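Local atomic coordinates of UDP-D-quinovosamine 4-dehydrogenase (Vibrio fischeri, PDB entry 3NKL), a protein that probably catalyses a dehydrogenation or dehydration of a nucleotide sugar, and is represented by its Rossmann-like CoA-binding-type domain. Residues I51-P54 / K55-E58; A76-V79 / Q80-I84; G107-S110 / I111-K115. All coordinates share one frame; numbering follows the deposited sequence.

Contact 1 (I51-P54 / K55-E58); sequences IYRP and KYLE. With SO4 (sulfate ion), chain K; SO4 (sulfate ion), chain J.
Arg53 and Pro54 turn the backbone from the end of strand 49-52 into helix 57-64, with two successive carbonyls reaching three residues ahead: Arg53 O takes Tyr56 N at 2.9 Å, and Pro54 O takes Leu57 N at 3.0 Å. The second amide stands above the carbonyl plane rather than on a lone pair. Tyr52 and Tyr56 then approach obliquely, CD1 of Tyr52 lying 3.4 Å from CD1 of Tyr56. Their planes are near parallel, 18° apart, but slid so far past each other that they barely overlap. Arg53 carries its CG between the backbone N and the carbonyl carbon (chi1 60°), which sets CG 3.9 Å from Tyr56 CD2; bends at chi2 and chi3 then direct the rest of the chain beside Lys55, pointing the same way. One sulfate ion sits near the Arg53 guanidinium and the Lys55 amide, though its closest approaches are weak or less surely placed. A second sulfate receives a hydrogen bond from Tyr56 OH to its O1 at 2.7 Å, and its O3 lies at the ring edge. Lys43 also bonds to Tyr56 OH, and Arg59 makes a cation-pi contact with the ring. Both sulfates probably come from the crystallisation liquor; with Lys43 and His42 also bonding to sulfate, their positions are consistent with a basic surface turn that could favour anions.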
ATOM      1  N   ILE B  51     -10.064  -8.891   6.962  1.00 26.72           N
ATOM      2  CA  ILE B  51      -8.891  -9.085   6.117  1.00 25.23           C
ATOM      3  C   ILE B  51      -8.296 -10.452   6.416  1.00 29.22           C
ATOM      4  O   ILE B  51      -8.172 -10.821   7.580  1.00 34.53           O
ATOM      5  CB  ILE B  51      -7.808  -8.027   6.441  1.00 24.54           C
ATOM      6  CG1 ILE B  51      -8.326  -6.610   6.217  1.00 29.75           C
ATOM      7  CG2 ILE B  51      -6.574  -8.232   5.587  1.00 22.53           C
ATOM      8  CD1 ILE B  51      -7.346  -5.550   6.684  1.00 36.22           C
ATOM      9  N   TYR B  52      -7.929 -11.208   5.384  1.00 24.65           N
ATOM     10  CA  TYR B  52      -7.408 -12.558   5.591  1.00 25.17           C
ATOM     11  C   TYR B  52      -6.115 -12.777   4.820  1.00 28.48           C
ATOM     12  O   TYR B  52      -5.915 -12.204   3.754  1.00 28.00           O
ATOM     13  CB  TYR B  52      -8.410 -13.631   5.136  1.00 24.18           C
ATOM     14  CG  TYR B  52      -9.749 -13.591   5.821  1.00 29.84           C
ATOM     15  CD1 TYR B  52      -9.980 -14.332   6.973  1.00 41.99           C
ATOM     16  CD2 TYR B  52     -10.788 -12.822   5.316  1.00 31.25           C
ATOM     17  CE1 TYR B  52     -11.214 -14.309   7.602  1.00 45.80           C
ATOM     18  CE2 TYR B  52     -12.027 -12.797   5.933  1.00 34.30           C
ATOM     19  CZ  TYR B  52     -12.227 -13.538   7.081  1.00 40.50           C
ATOM     20  OH  TYR B  52     -13.442 -13.501   7.708  1.00 44.36           O
ATOM     21  N   ARG B  53      -5.259 -13.641   5.354  1.00 28.50           N
ATOM     22  CA  ARG B  53      -4.050 -14.049   4.659  1.00 30.54           C
ATOM     23  C   ARG B  53      -4.458 -14.892   3.454  1.00 29.64           C
ATOM     24  O   ARG B  53      -5.558 -15.479   3.434  1.00 26.13           O
ATOM     25  CB  ARG B  53      -3.148 -14.863   5.597  1.00 35.96           C
ATOM     26  CG  ARG B  53      -3.838 -16.132   6.118  1.00 57.40           C
ATOM     27  CD  ARG B  53      -2.893 -17.334   6.181  1.00 68.92           C
ATOM     28  NE  ARG B  53      -2.280 -17.527   7.489  1.00 74.87           N
ATOM     29  CZ  ARG B  53      -1.101 -18.113   7.684  1.00 84.54           C
ATOM     30  NH1 ARG B  53      -0.622 -18.250   8.912  1.00 92.40           N
ATOM     31  NH2 ARG B  53      -0.393 -18.555   6.652  1.00 80.97           N
ATOM     32  N   PRO B  54      -3.580 -14.961   2.442  1.00 26.79           N
ATOM     33  CA  PRO B  54      -3.942 -15.581   1.160  1.00 28.76           C
ATOM     34  C   PRO B  54      -4.265 -17.071   1.279  1.00 31.00           C
ATOM     35  O   PRO B  54      -4.861 -17.638   0.373  1.00 28.56           O
ATOM     36  CB  PRO B  54      -2.687 -15.396   0.303  1.00 31.47           C
ATOM     37  CG  PRO B  54      -1.911 -14.298   0.961  1.00 31.81           C
ATOM     38  CD  PRO B  54      -2.248 -14.323   2.411  1.00 28.82           C
ATOM     39  N   LYS B  55      -3.847 -17.704   2.368  1.00 29.44           N
ATOM     40  CA  LYS B  55      -4.188 -19.102   2.597  1.00 29.23           C
ATOM     41  C   LYS B  55      -5.701 -19.283   2.645  1.00 33.77           C
ATOM     42  O   LYS B  55      -6.220 -20.371   2.380  1.00 37.34           O
ATOM     43  CB  LYS B  55      -3.549 -19.595   3.910  1.00 30.53           C
ATOM     44  CG  LYS B  55      -4.053 -20.949   4.405  1.00 45.21           C
ATOM     45  CD  LYS B  55      -3.264 -21.383   5.656  1.00 62.01           C
ATOM     46  CE  LYS B  55      -3.808 -22.665   6.294  1.00 69.22           C
ATOM     47  NZ  LYS B  55      -3.082 -23.000   7.568  1.00 69.70           N
ATOM     48  N   TYR B  56      -6.413 -18.216   2.988  1.00 33.01           N
ATOM     49  CA  TYR B  56      -7.876 -18.282   3.082  1.00 32.93           C
ATOM     50  C   TYR B  56      -8.611 -18.138   1.737  1.00 28.89           C
ATOM     51  O   TYR B  56      -9.833 -18.180   1.712  1.00 26.47           O
ATOM     52  CB  TYR B  56      -8.398 -17.228   4.072  1.00 28.32           C
ATOM     53  CG  TYR B  56      -8.335 -17.677   5.521  1.00 37.54           C
ATOM     54  CD1 TYR B  56      -9.456 -17.642   6.330  1.00 46.32           C
ATOM     55  CD2 TYR B  56      -7.154 -18.149   6.067  1.00 39.45           C
ATOM     56  CE1 TYR B  56      -9.400 -18.058   7.653  1.00 50.98           C
ATOM     57  CE2 TYR B  56      -7.090 -18.576   7.391  1.00 48.21           C
ATOM     58  CZ  TYR B  56      -8.212 -18.523   8.174  1.00 49.93           C
ATOM     59  OH  TYR B  56      -8.153 -18.943   9.488  1.00 56.90           O
ATOM     60  N   LEU B  57      -7.880 -17.935   0.641  1.00 22.08           N
ATOM     61  CA  LEU B  57      -8.502 -17.711  -0.669  1.00 21.49           C
ATOM     62  C   LEU B  57      -9.506 -18.805  -1.049  1.00 24.06           C
ATOM     63  O   LEU B  57     -10.659 -18.529  -1.394  1.00 23.40           O
ATOM     64  CB  LEU B  57      -7.431 -17.619  -1.761  1.00 20.77           C
ATOM     65  CG  LEU B  57      -6.847 -16.230  -2.031  1.00 24.35           C
ATOM     66  CD1 LEU B  57      -5.630 -16.387  -2.917  1.00 24.65           C
ATOM     67  CD2 LEU B  57      -7.880 -15.319  -2.687  1.00 20.21           C
ATOM     68  N   GLU B  58      -9.058 -20.048  -1.013  1.00 29.65           N
ATOM     69  CA  GLU B  58      -9.923 -21.150  -1.430  1.00 32.25           C
ATOM     70  C   GLU B  58     -11.202 -21.214  -0.625  1.00 31.75           C
ATOM     71  O   GLU B  58     -12.292 -21.324  -1.187  1.00 36.89           O
ATOM     72  CB  GLU B  58      -9.175 -22.476  -1.358  1.00 41.77           C
ATOM     73  CG  GLU B  58      -8.225 -22.656  -2.522  1.00 61.97           C
ATOM     74  CD  GLU B  58      -6.959 -23.397  -2.148  1.00 76.21           C
ATOM     75  OE1 GLU B  58      -5.861 -22.820  -2.309  1.00 73.73           O
ATOM     76  OE2 GLU B  58      -7.065 -24.557  -1.695  1.00 88.27           O
TER
HETATM   77  S   SO4 K 144      -0.094 -17.487   3.269  1.00 68.90           S
HETATM   78  O1  SO4 K 144      -1.376 -17.058   3.814  1.00 42.16           O
HETATM   79  O2  SO4 K 144       0.783 -16.320   3.086  1.00 71.87           O
HETATM   80  O3  SO4 K 144       0.527 -18.415   4.219  1.00 76.15           O
HETATM   81  O4  SO4 K 144      -0.286 -18.162   1.983  1.00 73.04           O
HETATM   82  S   SO4 J 143      -5.020 -19.119  11.072  1.00 95.23           S
HETATM   83  O1  SO4 J 143      -6.217 -18.322  11.329  1.00 92.00           O
HETATM   84  O2  SO4 J 143      -4.602 -19.733  12.329  1.00103.90           O
HETATM   85  O3  SO4 J 143      -5.282 -20.170  10.088  1.00 91.46           O
HETATM   86  O4  SO4 J 143      -3.955 -18.253  10.572  1.00100.02           O

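Contact 2 (A76-V79 / Q80-I84); sequences ASQV and QKKVI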
ATOM      1  N   ALA B  76       2.876  -3.453  -5.482  1.00 15.16           N
ATOM      2  CA  ALA B  76       3.547  -4.729  -5.663  1.00 17.03           C
ATOM      3  C   ALA B  76       4.461  -4.621  -6.879  1.00 14.45           C
ATOM      4  O   ALA B  76       4.091  -4.009  -7.882  1.00 15.56           O
ATOM      5  CB  ALA B  76       2.482  -5.854  -5.876  1.00 18.85           C
ATOM      6  N   SER B  77       5.644  -5.222  -6.794  1.00 15.92           N
ATOM      7  CA  SER B  77       6.539  -5.321  -7.936  1.00 21.55           C
ATOM      8  C   SER B  77       5.849  -6.134  -9.015  1.00 21.70           C
ATOM      9  O   SER B  77       4.890  -6.869  -8.733  1.00 17.89           O
ATOM     10  CB  SER B  77       7.836  -6.022  -7.532  1.00 22.82           C
ATOM     11  OG  SER B  77       7.541  -7.356  -7.149  1.00 23.47           O
ATOM     12  N   GLN B  78       6.288  -6.013 -10.261  0.62 23.35           N
ATOM     13  CA  GLN B  78       5.623  -6.798 -11.306  0.62 23.81           C
ATOM     14  C   GLN B  78       5.831  -8.281 -11.024  0.62 22.83           C
ATOM     15  O   GLN B  78       4.916  -9.075 -11.180  0.62 20.05           O
ATOM     16  CB  GLN B  78       6.109  -6.413 -12.704  0.62 26.68           C
ATOM     17  CG  GLN B  78       5.539  -5.088 -13.186  0.62 27.12           C
ATOM     18  CD  GLN B  78       4.065  -5.185 -13.554  0.62 31.03           C
ATOM     19  OE1 GLN B  78       3.187  -4.739 -12.807  0.62 24.43           O
ATOM     20  NE2 GLN B  78       3.790  -5.780 -14.709  0.62 36.60           N
ATOM     21  N   VAL B  79       7.020  -8.659 -10.564  1.00 19.19           N
ATOM     22  CA  VAL B  79       7.236 -10.068 -10.214  1.00 24.25           C
ATOM     23  C   VAL B  79       6.207 -10.573  -9.207  1.00 27.86           C
ATOM     24  O   VAL B  79       5.604 -11.647  -9.375  1.00 22.04           O
ATOM     25  CB  VAL B  79       8.626 -10.309  -9.627  1.00 31.98           C
ATOM     26  CG1 VAL B  79       8.676 -11.697  -9.012  1.00 34.27           C
ATOM     27  CG2 VAL B  79       9.681 -10.165 -10.710  1.00 44.87           C
ATOM     28  N   GLN B  80       5.996  -9.789  -8.155  1.00 21.34           N
ATOM     29  CA  GLN B  80       5.063 -10.170  -7.100  1.00 22.15           C
ATOM     30  C   GLN B  80       3.606 -10.145  -7.580  1.00 21.44           C
ATOM     31  O   GLN B  80       2.792 -10.979  -7.178  1.00 21.81           O
ATOM     32  CB  GLN B  80       5.239  -9.243  -5.895  1.00 21.41           C
ATOM     33  CG  GLN B  80       4.292  -9.531  -4.744  1.00 35.27           C
ATOM     34  CD  GLN B  80       4.352 -10.980  -4.254  1.00 49.82           C
ATOM     35  OE1 GLN B  80       3.324 -11.575  -3.916  1.00 45.76           O
ATOM     36  NE2 GLN B  80       5.553 -11.546  -4.211  1.00 53.98           N
ATOM     37  N   LYS B  81       3.269  -9.184  -8.430  1.00 20.74           N
ATOM     38  CA  LYS B  81       1.900  -9.118  -8.935  1.00 17.21           C
ATOM     39  C   LYS B  81       1.575 -10.356  -9.769  1.00 19.53           C
ATOM     40  O   LYS B  81       0.456 -10.884  -9.710  1.00 17.53           O
ATOM     41  CB  LYS B  81       1.664  -7.845  -9.753  1.00 11.97           C
ATOM     42  CG  LYS B  81       0.134  -7.589  -9.982  1.00 14.30           C
ATOM     43  CD  LYS B  81      -0.086  -6.331 -10.853  1.00 14.66           C
ATOM     44  CE  LYS B  81      -1.572  -5.902 -10.835  1.00 16.59           C
ATOM     45  NZ  LYS B  81      -1.857  -4.767 -11.740  1.00 16.96           N
ATOM     46  N   LYS B  82       2.553 -10.832 -10.530  1.00 19.43           N
ATOM     47  CA  LYS B  82       2.324 -12.042 -11.344  1.00 18.95           C
ATOM     48  C   LYS B  82       2.178 -13.287 -10.482  1.00 25.49           C
ATOM     49  O   LYS B  82       1.359 -14.175 -10.776  1.00 22.76           O
ATOM     50  CB  LYS B  82       3.427 -12.222 -12.395  1.00 22.05           C
ATOM     51  CG  LYS B  82       3.317 -11.206 -13.542  1.00 30.16           C
ATOM     52  CD  LYS B  82       4.574 -11.209 -14.437  1.00 37.79           C
ATOM     53  CE  LYS B  82       4.596 -10.001 -15.368  1.00 45.80           C
ATOM     54  NZ  LYS B  82       5.918  -9.803 -16.051  1.00 53.92           N
ATOM     55  N   VAL B  83       2.947 -13.354  -9.401  1.00 19.36           N
ATOM     56  CA  VAL B  83       2.777 -14.432  -8.429  1.00 21.74           C
ATOM     57  C   VAL B  83       1.331 -14.458  -7.942  1.00 24.33           C
ATOM     58  O   VAL B  83       0.666 -15.506  -7.929  1.00 16.36           O
ATOM     59  CB  VAL B  83       3.710 -14.243  -7.224  1.00 25.19           C
ATOM     60  CG1 VAL B  83       3.269 -15.129  -6.074  1.00 30.85           C
ATOM     61  CG2 VAL B  83       5.151 -14.529  -7.628  1.00 31.32           C
ATOM     62  N   ILE B  84       0.839 -13.288  -7.550  1.00 18.60           N
ATOM     63  CA  ILE B  84      -0.539 -13.150  -7.094  1.00 21.74           C
ATOM     64  C   ILE B  84      -1.545 -13.561  -8.184  1.00 20.97           C
ATOM     65  O   ILE B  84      -2.481 -14.332  -7.935  1.00 17.24           O
ATOM     66  CB  ILE B  84      -0.802 -11.709  -6.626  1.00 16.65           C
ATOM     67  CG1 ILE B  84      -0.031 -11.436  -5.312  1.00 18.99           C
ATOM     68  CG2 ILE B  84      -2.320 -11.451  -6.480  1.00 16.39           C
ATOM     69  CD1 ILE B  84      -0.101  -9.981  -4.871  1.00 22.45           C
TER
HETATM   70  O   HOH W   1       0.595  -3.917 -13.842  1.00 33.61           O
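Ser77 sets its hydroxyl over the first turn of helix 78-89, OG lying 3.2 Å from Gln80 CB and accepting a hydrogen bond from Gln80 N at 3.1 Å. Its OG is held between the backbone N and the carbonyl carbon (chi1 64°), which turns the oxygen back to the amide three residues on. The carbonyl of the same serine receives Lys81 N at 2.8 Å, almost in line with the C=O bond, so its hydroxyl and its carbonyl both accept from the opening turn. Ala76, just ahead of the cap, rests its CB 4.3 Å from Gln80 CG and close to the CB of Lys81. Farther along, Lys82 N and Val83 N bond to the carbonyls of Gln78 and Val79, and CG2 of Val83 packs 3.4 Å from Val79 O. On another flank Gln78, in the conformer described here, one of two, runs side by side with Lys81 in the same direction. Gln78 bends at chi2 (-73°), whereas Lys81 stays extended, and a water that lies 2.9 Å from Gln78 OE1 and makes a weak bond with Lys81 NZ links them tentatively. The ammonium group also bonds to Thr97 of strand 94-97. Gln80 OE1 makes a weak hydrogen bond with Lys40 of the second subunit, so this turn lies near the dimer partner. The serine is a classical N-cap, here opening the helix of a beta-alpha-beta unit formed with strands 68-71 and 94-97, as expected in a Rossmann-like fold.

Contact 3 (G107-S110 / I111-K115); sequences GKLS and IGQLK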
ATOM      1  N   GLY B 107      -3.566  11.411 -10.900  1.00 51.65           N
ATOM      2  CA  GLY B 107      -4.992  11.275 -11.132  1.00 50.45           C
ATOM      3  C   GLY B 107      -5.376  11.069 -12.587  1.00 38.29           C
ATOM      4  O   GLY B 107      -6.525  11.297 -12.952  1.00 43.78           O
ATOM      5  N   LYS B 108      -4.441  10.642 -13.434  1.00 28.71           N
ATOM      6  CA  LYS B 108      -4.809  10.343 -14.817  1.00 33.01           C
ATOM      7  C   LYS B 108      -5.943   9.296 -14.868  1.00 28.18           C
ATOM      8  O   LYS B 108      -6.924   9.470 -15.566  1.00 26.89           O
ATOM      9  CB  LYS B 108      -3.622   9.828 -15.615  1.00 33.95           C
ATOM     10  CG  LYS B 108      -3.901   9.772 -17.102  1.00 45.77           C
ATOM     11  CD  LYS B 108      -3.130   8.668 -17.798  1.00 54.99           C
ATOM     12  CE  LYS B 108      -2.786   9.085 -19.215  1.00 61.38           C
ATOM     13  NZ  LYS B 108      -3.816  10.012 -19.780  1.00 60.69           N
ATOM     14  N   LEU B 109      -5.792   8.214 -14.116  1.00 21.72           N
ATOM     15  CA  LEU B 109      -6.805   7.159 -14.109  1.00 23.80           C
ATOM     16  C   LEU B 109      -7.385   7.054 -12.699  1.00 26.14           C
ATOM     17  O   LEU B 109      -6.696   7.314 -11.724  1.00 28.38           O
ATOM     18  CB  LEU B 109      -6.196   5.820 -14.533  1.00 18.94           C
ATOM     19  CG  LEU B 109      -5.579   5.709 -15.927  1.00 24.20           C
ATOM     20  CD1 LEU B 109      -5.100   4.282 -16.169  1.00 20.09           C
ATOM     21  CD2 LEU B 109      -6.603   6.110 -17.029  1.00 22.45           C
ATOM     22  N   SER B 110      -8.648   6.664 -12.599  1.00 23.77           N
ATOM     23  CA  SER B 110      -9.302   6.496 -11.303  1.00 25.26           C
ATOM     24  C   SER B 110      -9.077   5.085 -10.765  1.00 29.19           C
ATOM     25  O   SER B 110      -8.965   4.132 -11.533  1.00 23.98           O
ATOM     26  CB  SER B 110     -10.808   6.727 -11.467  1.00 25.69           C
ATOM     27  OG  SER B 110     -11.524   6.204 -10.367  1.00 27.74           O
ATOM     28  N   ILE B 111      -9.019   4.949  -9.446  1.00 23.10           N
ATOM     29  CA  ILE B 111      -8.909   3.637  -8.815  1.00 22.95           C
ATOM     30  C   ILE B 111     -10.075   2.727  -9.213  1.00 24.40           C
ATOM     31  O   ILE B 111      -9.951   1.500  -9.237  1.00 23.16           O
ATOM     32  CB  ILE B 111      -8.820   3.781  -7.273  1.00 27.98           C
ATOM     33  CG1 ILE B 111      -7.493   4.430  -6.888  1.00 31.86           C
ATOM     34  CG2 ILE B 111      -8.857   2.425  -6.579  1.00 25.68           C
ATOM     35  CD1 ILE B 111      -7.312   4.575  -5.394  1.00 40.40           C
ATOM     36  N   GLY B 112     -11.210   3.326  -9.549  1.00 19.52           N
ATOM     37  CA  GLY B 112     -12.376   2.527  -9.895  1.00 21.78           C
ATOM     38  C   GLY B 112     -12.319   1.918 -11.288  1.00 23.09           C
ATOM     39  O   GLY B 112     -13.189   1.142 -11.637  1.00 23.21           O
ATOM     40  N   GLN B 113     -11.332   2.286 -12.110  1.00 20.33           N
ATOM     41  CA  GLN B 113     -11.248   1.696 -13.456  1.00 22.10           C
ATOM     42  C   GLN B 113     -10.635   0.304 -13.342  1.00 20.45           C
ATOM     43  O   GLN B 113      -9.458   0.152 -13.001  1.00 17.62           O
ATOM     44  CB  GLN B 113     -10.419   2.576 -14.402  1.00 24.46           C
ATOM     45  CG  GLN B 113     -11.042   3.953 -14.690  1.00 24.71           C
ATOM     46  CD  GLN B 113     -10.201   4.789 -15.656  1.00 22.24           C
ATOM     47  OE1 GLN B 113      -9.703   5.858 -15.301  1.00 22.94           O
ATOM     48  NE2 GLN B 113     -10.065   4.310 -16.892  1.00 26.01           N
ATOM     49  N   LEU B 114     -11.428  -0.718 -13.626  1.00 16.16           N
ATOM     50  CA  LEU B 114     -10.991  -2.096 -13.420  1.00 14.49           C
ATOM     51  C   LEU B 114     -10.746  -2.754 -14.766  1.00 20.17           C
ATOM     52  O   LEU B 114     -11.655  -2.824 -15.590  1.00 19.72           O
ATOM     53  CB  LEU B 114     -12.092  -2.873 -12.681  1.00 19.02           C
ATOM     54  CG  LEU B 114     -12.334  -2.451 -11.223  1.00 20.34           C
ATOM     55  CD1 LEU B 114     -13.570  -3.141 -10.673  1.00 27.63           C
ATOM     56  CD2 LEU B 114     -11.098  -2.767 -10.363  1.00 14.03           C
ATOM     57  N   LYS B 115      -9.521  -3.231 -14.988  1.00 16.59           N
ATOM     58  CA  LYS B 115      -9.167  -3.864 -16.252  1.00 18.95           C
ATOM     59  C   LYS B 115      -8.913  -5.355 -16.062  1.00 17.17           C
ATOM     60  O   LYS B 115      -8.304  -5.760 -15.072  1.00 15.89           O
ATOM     61  CB  LYS B 115      -7.881  -3.207 -16.754  1.00 20.10           C
ATOM     62  CG  LYS B 115      -7.374  -3.730 -18.086  1.00 21.05           C
ATOM     63  CD  LYS B 115      -6.258  -2.789 -18.539  1.00 34.80           C
ATOM     64  CE  LYS B 115      -5.016  -3.543 -18.889  1.00 45.68           C
ATOM     65  NZ  LYS B 115      -5.162  -4.088 -20.259  1.00 53.59           N
TER
HETATM   66  O   HOH W   2      -9.593   8.546 -16.225  1.00 25.04           O
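Gln113 OE1 is gripped twice: Ser110 N donates to it at 3.0 Å, with an N-H...O angle of 163°, and a water donates at 2.8 Å. The same water gives its other hydrogen to Lys108 O at 2.9 Å, bridging the glutamine amide to the backbone on the far side of Leu109. The Ser110 bond is straight at the hydrogen, though its donor is tilted 25° from the plane of the glutamine carbonyl. Gln113 reaches this place with CG anti to its own carbonyl carbon (chi1 -65°) and the chain extended beyond it, which carries the amide back over the turn. There it crosses Leu109 at about a right angle; CD2 of Leu109 comes within 3.6 Å of OE1 and also approaches NE2.

The same residues form a type I beta turn from Ser110 to Gln113, closed by Gln113 N to Ser110 O at 3.1 Å, the donor standing well above the carbonyl plane. The hydroxyl of Ser110 adds an ST turn, with OG accepting from Gly112 N at 3.0 Å. Ser110 therefore uses its amide, its carbonyl and its hydroxyl within one turn, the amide giving to the side chain of the residue that returns a backbone N-H to it. Ile111, at the second position of the turn, points away from this polar network, and its side chain packs on Gln18, Leu19 and Met22 of helix 14-25 and on Leu104 of helix 101-105. Leu109 touches Asp103 and Pro99, and Lys115 pairs by backbone with Thr97, so the turn bridges helix 101-105 and the edge strand 115-116 while its apolar residue faces helix 14-25.

In the fold
All three are surface contacts, none core, yet each lies where a different helix or strand of the Rossmann-like fold begins. Contacts 1 and 2 both introduce helices, 57-64 and 78-89; the first pairs tyrosines beside two sulfates met by an arginine, a backbone amide and a tyrosine hydroxyl, the second is a serine cap with mostly polar, long-chain neighbours. Contact 3 precedes the edge strand 115-116 and relies on a beta turn braced by a glutamine and water. Its centre is about 25 Å from that of contact 1, on the opposite side of the chain's centre. Thr97 OG1 bonds to Lys81 NZ in contact 2, while its backbone pairs with Lys115 in contact 3.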